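Local coordinates for cobalamin biosynthesis protein CobN (Mycobacterium tuberculosis, PDB 7C6O) that probably serves as the large catalytic subunit of cobaltochelatase, which inserts cobalt into the corrin ring during cobalamin biosynthesis, at residues 647-655 and 671-682. Numbering follows the deposited sequence.
Sequences LPAIRQQIW and ERPEEDSFDDML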
loop_
_atom_site.group_PDB
_atom_site.type_symbol
_atom_site.label_atom_id
_atom_site.label_comp_id
_atom_site.label_asym_id
_atom_site.label_seq_id
_atom_site.Cartn_x
_atom_site.Cartn_y
_atom_site.Cartn_z
ATOM N N LEU A 647 -32.011 40.813 21.329
ATOM C CA LEU A 647 -31.586 39.447 21.025
ATOM C C LEU A 647 -32.715 38.524 20.578
ATOM O O LEU A 647 -32.488 37.741 19.641
ATOM C CB LEU A 647 -30.855 38.848 22.237
ATOM C CG LEU A 647 -29.382 39.228 22.404
ATOM C CD1 LEU A 647 -28.788 38.558 23.635
ATOM C CD2 LEU A 647 -28.589 38.860 21.159
ATOM N N PRO A 648 -33.919 38.540 21.171
ATOM C CA PRO A 648 -34.979 37.654 20.653
ATOM C C PRO A 648 -35.288 37.857 19.178
ATOM O O PRO A 648 -35.581 36.881 18.476
ATOM C CB PRO A 648 -36.180 38.002 21.541
ATOM C CG PRO A 648 -35.570 38.419 22.821
ATOM C CD PRO A 648 -34.321 39.166 22.446
ATOM N N ALA A 649 -35.222 39.095 18.682
ATOM C CA ALA A 649 -35.550 39.348 17.282
ATOM C C ALA A 649 -34.516 38.727 16.349
ATOM O O ALA A 649 -34.871 38.085 15.354
ATOM C CB ALA A 649 -35.667 40.850 17.033
ATOM N N ILE A 650 -33.229 38.910 16.651
ATOM C CA ILE A 650 -32.199 38.334 15.793
ATOM C C ILE A 650 -32.143 36.820 15.967
ATOM O O ILE A 650 -31.822 36.092 15.020
ATOM C CB ILE A 650 -30.835 39.003 16.062
ATOM C CG1 ILE A 650 -29.780 38.499 15.073
ATOM C CG2 ILE A 650 -30.383 38.775 17.494
ATOM C CD1 ILE A 650 -30.110 38.799 13.624
ATOM N N ARG A 651 -32.470 36.317 17.164
ATOM C CA ARG A 651 -32.575 34.873 17.353
ATOM C C ARG A 651 -33.649 34.279 16.449
ATOM O O ARG A 651 -33.460 33.198 15.877
ATOM C CB ARG A 651 -32.881 34.542 18.816
ATOM C CG ARG A 651 -31.747 34.785 19.806
ATOM C CD ARG A 651 -32.153 34.283 21.192
ATOM N NE ARG A 651 -31.181 34.605 22.236
ATOM C CZ ARG A 651 -31.443 35.369 23.293
ATOM N NH1 ARG A 651 -32.651 35.891 23.455
ATOM N NH2 ARG A 651 -30.497 35.606 24.193
ATOM N N GLN A 652 -34.785 34.969 16.310
ATOM C CA GLN A 652 -35.846 34.481 15.436
ATOM C C GLN A 652 -35.395 34.460 13.981
ATOM O O GLN A 652 -35.703 33.515 13.244
ATOM C CB GLN A 652 -37.103 35.339 15.590
ATOM C CG GLN A 652 -37.830 35.163 16.913
ATOM C CD GLN A 652 -39.095 35.998 17.002
ATOM O OE1 GLN A 652 -39.475 36.679 16.050
ATOM N NE2 GLN A 652 -39.755 35.949 18.155
ATOM N N GLN A 653 -34.677 35.501 13.546
ATOM C CA GLN A 653 -34.139 35.514 12.187
ATOM C C GLN A 653 -33.212 34.331 11.949
ATOM O O GLN A 653 -33.263 33.692 10.890
ATOM C CB GLN A 653 -33.387 36.816 11.920
ATOM C CG GLN A 653 -34.249 38.054 11.799
ATOM C CD GLN A 653 -33.430 39.273 11.420
ATOM O OE1 GLN A 653 -32.773 39.295 10.378
ATOM N NE2 GLN A 653 -33.448 40.289 12.275
ATOM N N ILE A 654 -32.348 34.036 12.921
ATOM C CA ILE A 654 -31.400 32.935 12.772
ATOM C C ILE A 654 -32.131 31.601 12.746
ATOM O O ILE A 654 -31.821 30.723 11.931
ATOM C CB ILE A 654 -30.344 32.991 13.892
ATOM C CG1 ILE A 654 -29.432 34.206 13.700
ATOM C CG2 ILE A 654 -29.533 31.700 13.942
ATOM C CD1 ILE A 654 -28.448 34.425 14.838
ATOM N N TRP A 655 -33.123 31.428 13.627
ATOM C CA TRP A 655 -33.860 30.169 13.656
ATOM C C TRP A 655 -34.670 29.975 12.381
ATOM O O TRP A 655 -34.749 28.861 11.851
ATOM C CB TRP A 655 -34.769 30.107 14.882
ATOM C CG TRP A 655 -35.392 28.762 15.051
ATOM C CD1 TRP A 655 -36.718 28.453 14.973
ATOM C CD2 TRP A 655 -34.705 27.530 15.288
ATOM N NE1 TRP A 655 -36.900 27.104 15.162
ATOM C CE2 TRP A 655 -35.679 26.514 15.356
ATOM C CE3 TRP A 655 -33.361 27.186 15.457
ATOM C CZ2 TRP A 655 -35.351 25.183 15.584
ATOM C CZ3 TRP A 655 -33.037 25.861 15.685
ATOM C CH2 TRP A 655 -34.028 24.877 15.748
ATOM N N GLU A 671 -35.586 20.259 17.865
ATOM C CA GLU A 671 -36.543 21.274 18.281
ATOM C C GLU A 671 -35.790 22.578 18.494
ATOM O O GLU A 671 -34.557 22.606 18.541
ATOM C CB GLU A 671 -37.278 20.860 19.559
ATOM C CG GLU A 671 -36.380 20.828 20.788
ATOM C CD GLU A 671 -37.117 20.425 22.050
ATOM O OE1 GLU A 671 -38.013 19.559 21.968
ATOM O OE2 GLU A 671 -36.800 20.979 23.125
ATOM N N ARG A 672 -36.548 23.656 18.635
ATOM C CA ARG A 672 -35.945 24.950 18.929
ATOM C C ARG A 672 -35.468 24.979 20.376
ATOM O O ARG A 672 -36.219 24.591 21.278
ATOM C CB ARG A 672 -36.939 26.077 18.686
ATOM C CG ARG A 672 -36.331 27.470 18.770
ATOM C CD ARG A 672 -37.410 28.531 18.752
ATOM N NE ARG A 672 -36.878 29.868 18.508
ATOM C CZ ARG A 672 -36.411 30.676 19.454
ATOM N NH1 ARG A 672 -35.954 31.878 19.132
ATOM N NH2 ARG A 672 -36.398 30.284 20.722
ATOM N N PRO A 673 -34.241 25.421 20.640
ATOM C CA PRO A 673 -33.790 25.538 22.029
ATOM C C PRO A 673 -34.618 26.566 22.782
ATOM O O PRO A 673 -35.203 27.477 22.190
ATOM C CB PRO A 673 -32.329 25.987 21.896
ATOM C CG PRO A 673 -31.937 25.630 20.491
ATOM C CD PRO A 673 -33.184 25.779 19.680
ATOM N N GLU A 674 -34.680 26.400 24.101
ATOM C CA GLU A 674 -35.269 27.431 24.940
ATOM C C GLU A 674 -34.501 28.735 24.771
ATOM O O GLU A 674 -33.324 28.751 24.400
ATOM C CB GLU A 674 -35.263 27.017 26.411
ATOM C CG GLU A 674 -36.431 26.152 26.842
ATOM C CD GLU A 674 -36.396 25.856 28.330
ATOM O OE1 GLU A 674 -37.092 26.555 29.099
ATOM O OE2 GLU A 674 -35.655 24.935 28.730
ATOM N N GLU A 675 -35.183 29.841 25.065
ATOM C CA GLU A 675 -34.604 31.156 24.811
ATOM C C GLU A 675 -33.303 31.353 25.582
ATOM O O GLU A 675 -32.348 31.939 25.059
ATOM C CB GLU A 675 -35.617 32.244 25.162
ATOM C CG GLU A 675 -35.330 33.598 24.531
ATOM C CD GLU A 675 -35.524 33.612 23.018
ATOM O OE1 GLU A 675 -35.165 34.628 22.392
ATOM O OE2 GLU A 675 -36.039 32.618 22.456
ATOM N N ASP A 676 -33.234 30.854 26.815
ATOM C CA ASP A 676 -32.033 31.003 27.628
ATOM C C ASP A 676 -30.996 29.917 27.358
ATOM O O ASP A 676 -29.946 29.904 28.010
ATOM C CB ASP A 676 -32.403 31.041 29.119
ATOM C CG ASP A 676 -32.930 29.714 29.638
ATOM O OD1 ASP A 676 -32.748 29.445 30.843
ATOM O OD2 ASP A 676 -33.517 28.941 28.851
ATOM N N SER A 677 -31.259 29.015 26.414
ATOM C CA SER A 677 -30.256 28.092 25.903
ATOM C C SER A 677 -29.910 28.361 24.445
ATOM O O SER A 677 -29.064 27.657 23.882
ATOM C CB SER A 677 -30.733 26.643 26.063
ATOM O OG SER A 677 -30.751 26.257 27.426
ATOM N N PHE A 678 -30.531 29.370 23.829
ATOM C CA PHE A 678 -30.364 29.596 22.396
ATOM C C PHE A 678 -28.954 30.072 22.061
ATOM O O PHE A 678 -28.358 29.613 21.079
ATOM C CB PHE A 678 -31.403 30.609 21.913
ATOM C CG PHE A 678 -31.604 30.616 20.425
ATOM C CD1 PHE A 678 -32.618 29.869 19.847
ATOM C CD2 PHE A 678 -30.787 31.377 19.604
ATOM C CE1 PHE A 678 -32.811 29.874 18.478
ATOM C CE2 PHE A 678 -30.974 31.391 18.235
ATOM C CZ PHE A 678 -31.989 30.637 17.670
ATOM N N ASP A 679 -28.406 30.991 22.860
ATOM C CA ASP A 679 -27.074 31.517 22.576
ATOM C C ASP A 679 -25.995 30.456 22.746
ATOM O O ASP A 679 -24.979 30.495 22.044
ATOM C CB ASP A 679 -26.783 32.720 23.469
ATOM C CG ASP A 679 -27.681 33.897 23.160
ATOM O OD1 ASP A 679 -28.448 33.812 22.178
ATOM O OD2 ASP A 679 -27.625 34.903 23.898
ATOM N N ASP A 680 -26.186 29.515 23.674
ATOM C CA ASP A 680 -25.253 28.400 23.787
ATOM C C ASP A 680 -25.310 27.519 22.547
ATOM O O ASP A 680 -24.282 27.003 22.094
ATOM C CB ASP A 680 -25.558 27.580 25.041
ATOM C CG ASP A 680 -24.536 26.486 25.284
ATOM O OD1 ASP A 680 -23.385 26.629 24.821
ATOM O OD2 ASP A 680 -24.887 25.477 25.933
ATOM N N MET A 681 -26.507 27.337 21.987
ATOM C CA MET A 681 -26.636 26.594 20.740
ATOM C C MET A 681 -25.897 27.287 19.603
ATOM O O MET A 681 -25.332 26.619 18.732
ATOM C CB MET A 681 -28.116 26.412 20.400
ATOM C CG MET A 681 -28.389 25.647 19.116
ATOM S SD MET A 681 -28.467 26.718 17.667
ATOM C CE MET A 681 -29.836 27.789 18.094
ATOM N N LEU A 682 -25.878 28.622 19.602
ATOM C CA LEU A 682 -25.188 29.351 18.542
ATOM C C LEU A 682 -23.678 29.187 18.633
ATOM O O LEU A 682 -22.984 29.300 17.616
ATOM C CB LEU A 682 -25.562 30.831 18.584
ATOM C CG LEU A 682 -27.018 31.163 18.258
ATOM C CD1 LEU A 682 -27.224 32.666 18.267
ATOM C CD2 LEU A 682 -27.428 30.572 16.915
HETATM O O HOH W 1 -36.363 34.632 20.009
#
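Arg-651 is the hub of a salt-bridge network that joins helix 647-655 to the 671-682 segment. It grips Asp-679 side-on with two nitrogens: NE of Arg-651 lies 2.8 Å from OD1 of Asp-679, and NH2 lies 3.0 Å from OD2. Both bonds are nearly straight (169° and 165°). Both oxygens lie close to the guanidinium plane, yet the nitrogens approach from above the carboxylate plane. The third nitrogen, NH1 of Arg-651, meets OE1 of Glu-675 at 3.0 Å towards its anti side; this bond is more bent than the other two and tilted out of both planes, guanidinium and carboxylate being about perpendicular. A bend at chi2 (69°) brings the Glu-675 carboxylate back between two arginines, and its OE2 takes NH2 of Arg-672 at 2.9 Å. A water links OE1 of Glu-675 to the carbonyl of Pro-648 and, weakly, to Arg-672.

Apolar packing adjoins the charged network. CB of Arg-651 sits over one face of Phe-678, 4.1 Å from the ring centroid, while CE of Met-681 covers the opposite face. The extended Arg-672 lays its CG almost directly over the five-membered ring of Trp-655, 3.6 Å from the centroid. Ile-654 and Leu-682 meet tip to tip, and helix 624-642 packs against both.

His-636 of that helix also bonds OD1 of Asp-679. With all three guanidinium nitrogens bonded to carboxylates, the rotation of Arg-651 is fixed, and the alternating charges probably offset one another across this helix-helix contact.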